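Local coordinates for protein 2-keto-3-deoxygluconate kinase (PDB 2AFB) that probably phosphorylates 2-keto-3-deoxygluconate, as a sugar kinase of the pfkB (ribokinase-like) family, at residues I236-T241 and M267-G272; C175-R180 and K212-S217. All coordinates share one frame; numbering follows the deposited sequence.

Contact 1: residues I236-T241 and M267-G272; sequences IAEEVT and MVFENG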
loop_
_atom_site.group_PDB
_atom_site.type_symbol
_atom_site.label_atom_id
_atom_site.label_comp_id
_atom_site.label_asym_id
_atom_site.label_seq_id
_atom_site.Cartn_x
_atom_site.Cartn_y
_atom_site.Cartn_z
ATOM N N ILE A 236 -48.054 -9.115 5.180
ATOM C CA ILE A 236 -47.569 -7.838 5.719
ATOM C C ILE A 236 -47.714 -6.738 4.642
ATOM O O ILE A 236 -48.119 -5.617 4.934
ATOM C CB ILE A 236 -46.121 -7.947 6.193
ATOM C CG2 ILE A 236 -45.625 -6.653 6.759
ATOM N N ALA A 237 -47.419 -7.063 3.390
ATOM C CA ALA A 237 -47.428 -6.039 2.331
ATOM C C ALA A 237 -48.849 -5.603 1.975
ATOM O O ALA A 237 -49.086 -4.434 1.617
ATOM C CB ALA A 237 -46.720 -6.558 1.101
ATOM N N GLU A 238 -49.789 -6.553 2.044
ATOM C CA GLU A 238 -51.180 -6.236 1.891
ATOM C C GLU A 238 -51.626 -5.292 2.964
ATOM O O GLU A 238 -52.291 -4.298 2.674
ATOM C CB GLU A 238 -52.071 -7.467 1.991
ATOM C CG GLU A 238 -51.862 -8.467 0.916
ATOM C CD GLU A 238 -52.891 -9.558 0.939
ATOM O OE1 GLU A 238 -54.074 -9.228 0.752
ATOM O OE2 GLU A 238 -52.508 -10.735 1.120
ATOM N N GLU A 239 -51.308 -5.630 4.212
ATOM C CA GLU A 239 -51.680 -4.784 5.339
ATOM C C GLU A 239 -51.145 -3.355 5.160
ATOM O O GLU A 239 -51.923 -2.405 5.284
ATOM C CB GLU A 239 -51.234 -5.403 6.679
ATOM C CG GLU A 239 -52.065 -6.636 7.015
ATOM C CD GLU A 239 -51.858 -7.211 8.445
ATOM O OE1 GLU A 239 -51.083 -6.615 9.254
ATOM O OE2 GLU A 239 -52.515 -8.265 8.745
ATOM N N VAL A 240 -49.851 -3.185 4.848
ATOM C CA VAL A 240 -49.314 -1.816 4.661
ATOM C C VAL A 240 -49.977 -1.149 3.459
ATOM O O VAL A 240 -50.244 0.049 3.474
ATOM C CB VAL A 240 -47.745 -1.732 4.541
ATOM C CG1 VAL A 240 -47.073 -2.413 5.717
ATOM C CG2 VAL A 240 -47.243 -2.332 3.256
ATOM N N THR A 241 -50.291 -1.941 2.432
ATOM C CA THR A 241 -50.903 -1.407 1.226
ATOM C C THR A 241 -52.323 -0.922 1.492
ATOM O O THR A 241 -52.724 0.114 0.961
ATOM C CB THR A 241 -50.865 -2.447 0.068
ATOM O OG1 THR A 241 -49.513 -2.589 -0.412
ATOM C CG2 THR A 241 -51.729 -1.997 -1.069
HETATM N N MSE A 267 -38.706 -9.111 -2.264
HETATM C CA MSE A 267 -40.054 -9.235 -2.710
HETATM C C MSE A 267 -40.532 -7.905 -3.225
HETATM O O MSE A 267 -40.313 -6.886 -2.593
HETATM C CB MSE A 267 -40.967 -9.674 -1.580
HETATM C CG MSE A 267 -42.398 -9.928 -2.033
HETATM SE SE MSE A 267 -43.714 -9.636 -0.546
HETATM C CE MSE A 267 -43.365 -7.714 -0.199
ATOM N N VAL A 268 -41.245 -7.933 -4.338
ATOM C CA VAL A 268 -41.928 -6.748 -4.821
ATOM C C VAL A 268 -43.385 -7.056 -4.785
ATOM O O VAL A 268 -43.826 -8.040 -5.361
ATOM C CB VAL A 268 -41.451 -6.375 -6.240
ATOM C CG1 VAL A 268 -42.384 -5.386 -6.914
ATOM C CG2 VAL A 268 -40.030 -5.824 -6.161
ATOM N N PHE A 269 -44.157 -6.200 -4.127
ATOM C CA PHE A 269 -45.627 -6.379 -4.066
ATOM C C PHE A 269 -46.311 -5.239 -4.805
ATOM O O PHE A 269 -46.163 -4.086 -4.432
ATOM C CB PHE A 269 -46.092 -6.409 -2.609
ATOM C CG PHE A 269 -47.578 -6.662 -2.419
ATOM C CD1 PHE A 269 -48.479 -5.613 -2.399
ATOM C CD2 PHE A 269 -48.050 -7.950 -2.201
ATOM C CE1 PHE A 269 -49.855 -5.852 -2.176
ATOM C CE2 PHE A 269 -49.394 -8.208 -1.999
ATOM C CZ PHE A 269 -50.308 -7.153 -2.018
ATOM N N GLU A 270 -47.024 -5.561 -5.873
ATOM C CA GLU A 270 -47.805 -4.568 -6.596
ATOM C C GLU A 270 -48.963 -5.256 -7.303
ATOM O O GLU A 270 -48.961 -6.479 -7.452
ATOM C CB GLU A 270 -46.940 -3.668 -7.516
ATOM C CG GLU A 270 -46.032 -4.355 -8.481
ATOM C CD GLU A 270 -45.055 -3.397 -9.258
ATOM O OE1 GLU A 270 -44.563 -2.371 -8.718
ATOM O OE2 GLU A 270 -44.756 -3.704 -10.434
ATOM N N ASN A 271 -49.958 -4.460 -7.676
ATOM C CA ASN A 271 -51.241 -4.930 -8.221
ATOM C C ASN A 271 -51.835 -6.059 -7.403
ATOM O O ASN A 271 -52.374 -7.008 -7.956
ATOM C CB ASN A 271 -51.112 -5.356 -9.695
ATOM C CG ASN A 271 -50.421 -4.287 -10.563
ATOM O OD1 ASN A 271 -49.338 -4.516 -11.131
ATOM N ND2 ASN A 271 -51.031 -3.109 -10.637
ATOM N N GLY A 272 -51.705 -5.953 -6.084
ATOM C CA GLY A 272 -52.274 -6.921 -5.153
ATOM C C GLY A 272 -51.529 -8.223 -5.005
ATOM O O GLY A 272 -52.048 -9.155 -4.375
HETATM O O HOH W 1 -48.767 -2.203 -3.155
#
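With CG anti to the backbone N (chi1 -177°), the ring of F269 is carried from strand 261-270 against the helical turn of A237 and E238. The methyl of A237 lies over one face of it: CB of A237 is 4.0 Å from the centroid of the F269 ring and 26° off the ring normal, a CH-pi contact displaced toward CG of F269. At the far end of the ring, CG of E238 reaches CZ of F269 at 3.6 Å. M267 is a selenomethionine whose chain bends at its last torsion, and its CE meets the same A237 methyl at 3.8 Å. This is packing of helix 230-244 against the large mixed sheet of the ribokinase-like fold, the axes of the helix and strand segments 9.3 Å apart at -42°; V249 of the adjoining strand 248-255 also touches F269 and T241. OG1 of T241 approaches CE1 of F269 obliquely and donates to A237 O at 2.8 Å, while the backbone N of T241 reaches that oxygen from the opposite face of the carbonyl plane. A water lying in the plane of the F269 ring, at its edge, donates to OG1 of T241 and, weakly, to F269 O.

Contact 2: residues C175-R180 and K212-S217; sequences CDLNYR and KVLGIS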
loop_
_atom_site.group_PDB
_atom_site.type_symbol
_atom_site.label_atom_id
_atom_site.label_comp_id
_atom_site.label_asym_id
_atom_site.label_seq_id
_atom_site.Cartn_x
_atom_site.Cartn_y
_atom_site.Cartn_z
ATOM N N CYS A 175 -39.869 6.080 -0.280
ATOM C CA CYS A 175 -39.230 6.129 1.022
ATOM C C CYS A 175 -38.686 4.744 1.384
ATOM O O CYS A 175 -39.422 3.772 1.357
ATOM C CB CYS A 175 -40.243 6.550 2.084
ATOM S SG CYS A 175 -39.624 6.609 3.796
ATOM N N ASP A 176 -37.411 4.670 1.716
ATOM C CA ASP A 176 -36.847 3.508 2.414
ATOM C C ASP A 176 -36.857 3.807 3.927
ATOM O O ASP A 176 -36.178 4.704 4.376
ATOM C CB ASP A 176 -35.402 3.238 1.927
ATOM C CG ASP A 176 -34.772 1.955 2.533
ATOM O OD1 ASP A 176 -35.242 1.461 3.609
ATOM O OD2 ASP A 176 -33.780 1.456 1.918
ATOM N N LEU A 177 -37.625 3.038 4.695
ATOM C CA LEU A 177 -37.861 3.343 6.080
ATOM C C LEU A 177 -36.577 3.380 6.904
ATOM O O LEU A 177 -36.454 4.225 7.782
ATOM C CB LEU A 177 -38.855 2.361 6.705
ATOM C CG LEU A 177 -40.286 2.313 6.177
ATOM C CD1 LEU A 177 -41.031 1.241 7.002
ATOM C CD2 LEU A 177 -40.973 3.645 6.324
ATOM N N ASN A 178 -35.629 2.501 6.626
ATOM C CA ASN A 178 -34.316 2.567 7.283
ATOM C C ASN A 178 -34.338 2.929 8.781
ATOM O O ASN A 178 -33.709 3.918 9.195
ATOM C CB ASN A 178 -33.434 3.605 6.562
ATOM C CG ASN A 178 -32.518 2.996 5.532
ATOM O OD1 ASN A 178 -32.106 1.832 5.630
ATOM N ND2 ASN A 178 -32.183 3.790 4.534
ATOM N N TYR A 179 -35.075 2.169 9.581
ATOM C CA TYR A 179 -35.096 2.406 11.021
ATOM C C TYR A 179 -33.713 2.142 11.613
ATOM O O TYR A 179 -33.127 1.093 11.382
ATOM C CB TYR A 179 -36.115 1.549 11.787
ATOM C CG TYR A 179 -36.092 1.834 13.286
ATOM C CD1 TYR A 179 -36.520 3.058 13.792
ATOM C CD2 TYR A 179 -35.576 0.902 14.196
ATOM C CE1 TYR A 179 -36.480 3.333 15.167
ATOM C CE2 TYR A 179 -35.510 1.181 15.559
ATOM C CZ TYR A 179 -35.956 2.395 16.041
ATOM O OH TYR A 179 -35.899 2.647 17.402
ATOM N N ARG A 180 -33.229 3.113 12.379
ATOM C CA ARG A 180 -32.008 2.985 13.185
ATOM C C ARG A 180 -32.306 3.390 14.625
ATOM O O ARG A 180 -32.644 4.539 14.915
ATOM C CB ARG A 180 -30.935 3.882 12.619
ATOM C CG ARG A 180 -30.614 3.589 11.145
ATOM C CD ARG A 180 -29.994 2.202 10.968
ATOM N NE ARG A 180 -29.455 2.009 9.633
ATOM C CZ ARG A 180 -30.128 1.515 8.600
ATOM N NH1 ARG A 180 -31.394 1.129 8.710
ATOM N NH2 ARG A 180 -29.529 1.428 7.435
ATOM N N LYS A 212 -41.260 -1.533 13.473
ATOM C CA LYS A 212 -40.828 -0.396 14.285
ATOM C C LYS A 212 -41.447 0.915 13.854
ATOM O O LYS A 212 -41.968 1.654 14.682
ATOM C CB LYS A 212 -39.309 -0.217 14.255
ATOM C CG LYS A 212 -38.502 -1.269 15.029
ATOM C CD LYS A 212 -38.793 -1.245 16.530
ATOM C CE LYS A 212 -37.736 -2.041 17.341
ATOM N NZ LYS A 212 -38.361 -2.594 18.584
ATOM N N VAL A 213 -41.346 1.231 12.571
ATOM C CA VAL A 213 -41.748 2.550 12.107
ATOM C C VAL A 213 -43.242 2.644 11.841
ATOM O O VAL A 213 -43.817 3.703 11.964
ATOM C CB VAL A 213 -40.989 2.960 10.832
ATOM C CG1 VAL A 213 -41.457 4.336 10.343
ATOM C CG2 VAL A 213 -39.504 2.973 11.100
ATOM N N LEU A 214 -43.854 1.550 11.420
ATOM C CA LEU A 214 -45.244 1.575 11.059
ATOM C C LEU A 214 -46.112 0.878 12.092
ATOM O O LEU A 214 -47.328 1.011 12.053
ATOM C CB LEU A 214 -45.456 0.963 9.672
ATOM C CG LEU A 214 -44.852 1.696 8.469
ATOM C CD1 LEU A 214 -45.389 1.065 7.174
ATOM C CD2 LEU A 214 -45.123 3.195 8.474
ATOM N N GLY A 215 -45.491 0.146 13.015
ATOM C CA GLY A 215 -46.241 -0.620 14.009
ATOM C C GLY A 215 -47.039 -1.775 13.429
ATOM O O GLY A 215 -48.028 -2.193 14.010
ATOM N N ILE A 216 -46.619 -2.306 12.296
ATOM C CA ILE A 216 -47.329 -3.425 11.714
ATOM C C ILE A 216 -46.470 -4.679 11.736
ATOM O O ILE A 216 -45.272 -4.625 11.453
ATOM C CB ILE A 216 -47.763 -3.129 10.284
ATOM C CG1 ILE A 216 -48.771 -1.971 10.284
ATOM C CG2 ILE A 216 -48.387 -4.385 9.663
ATOM C CD1 ILE A 216 -49.180 -1.464 8.889
ATOM N N SER A 217 -47.108 -5.810 12.029
ATOM C CA SER A 217 -46.412 -7.088 12.223
ATOM C C SER A 217 -47.296 -8.312 11.937
ATOM O O SER A 217 -48.530 -8.219 11.979
ATOM C CB SER A 217 -45.913 -7.179 13.663
ATOM O OG SER A 217 -45.104 -8.329 13.825
#
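The CH-pi contact is between Y179 and K212. CB of K212 stands 4.0 Å from the centroid of the Y179 ring, 18° off the normal, so the aliphatic base of the lysine covers one ring face. CG of K212 projects beyond the rim, 3.7 Å from CD2 of Y179. Past CG the lysine chain bends at its second torsion and turns off from the contact.

Apolar contacts make up the rest, with V213 between two partners. Its two methyls divide the work: CG2 of V213 meets CB of Y179 at 3.7 Å and the ring atom CD1 of Y179 at 4.0 Å, whereas CG1 of V213, anti to its own backbone N (chi1 178°), faces CD2 of L177 at 4.1 Å. The other branch of L177 goes to L214, CD1 of L177 lying 4.1 Å from CG of L214, with the two side chains crossing at about a right angle. The contact thus joins the loop after strand 172-176 to helix 207-214 near K212 to L214, at the C-terminal end of a parallel strand in the central sheet of a ribokinase-like fold. M193 of helix 186-196 touches both L177 and V213.

Were Y179 replaced by an alanine, CB of K212 would probably lose the ring face it rests on, CG of K212 its neighbour CD2, and CG2 of V213 its contact with CD1, opening a gap between lysine and valine on that side.

Polar bonds stay within the loop or reach outside the two segments. NH1 of R180 donates to Y179 O at 3.2 Å, with the N-H pointing nearly straight at the oxygen (170°) but from above the carbonyl plane. Both NH1 and NH2 of R180 also make weak bonds to OD1 of N178, and D209 accepts from the backbone N of Y179.

Overall arrangement
Both contacts pack a helix near the same large sheet, and three of the five touching residues in each are buried. Contact 1 sets helix 230-244 on a strand toward one side of that sheet, with exposed E238 at its margin; contact 2, whose centre is nearer the middle of the chain (about 13 Å against 19 Å), joins helix 207-214 to a loop beyond a strand. Each includes a CH-pi contact to an aromatic ring, from an alanine methyl to phenylalanine in contact 1 and from a lysine methylene to tyrosine in contact 2; in contact 1 a water links T241 and, weakly, F269 O. Helix 230-244 also touches L214 and the following loop: CG1 of V240 is 3.9 Å from CD1 of I216.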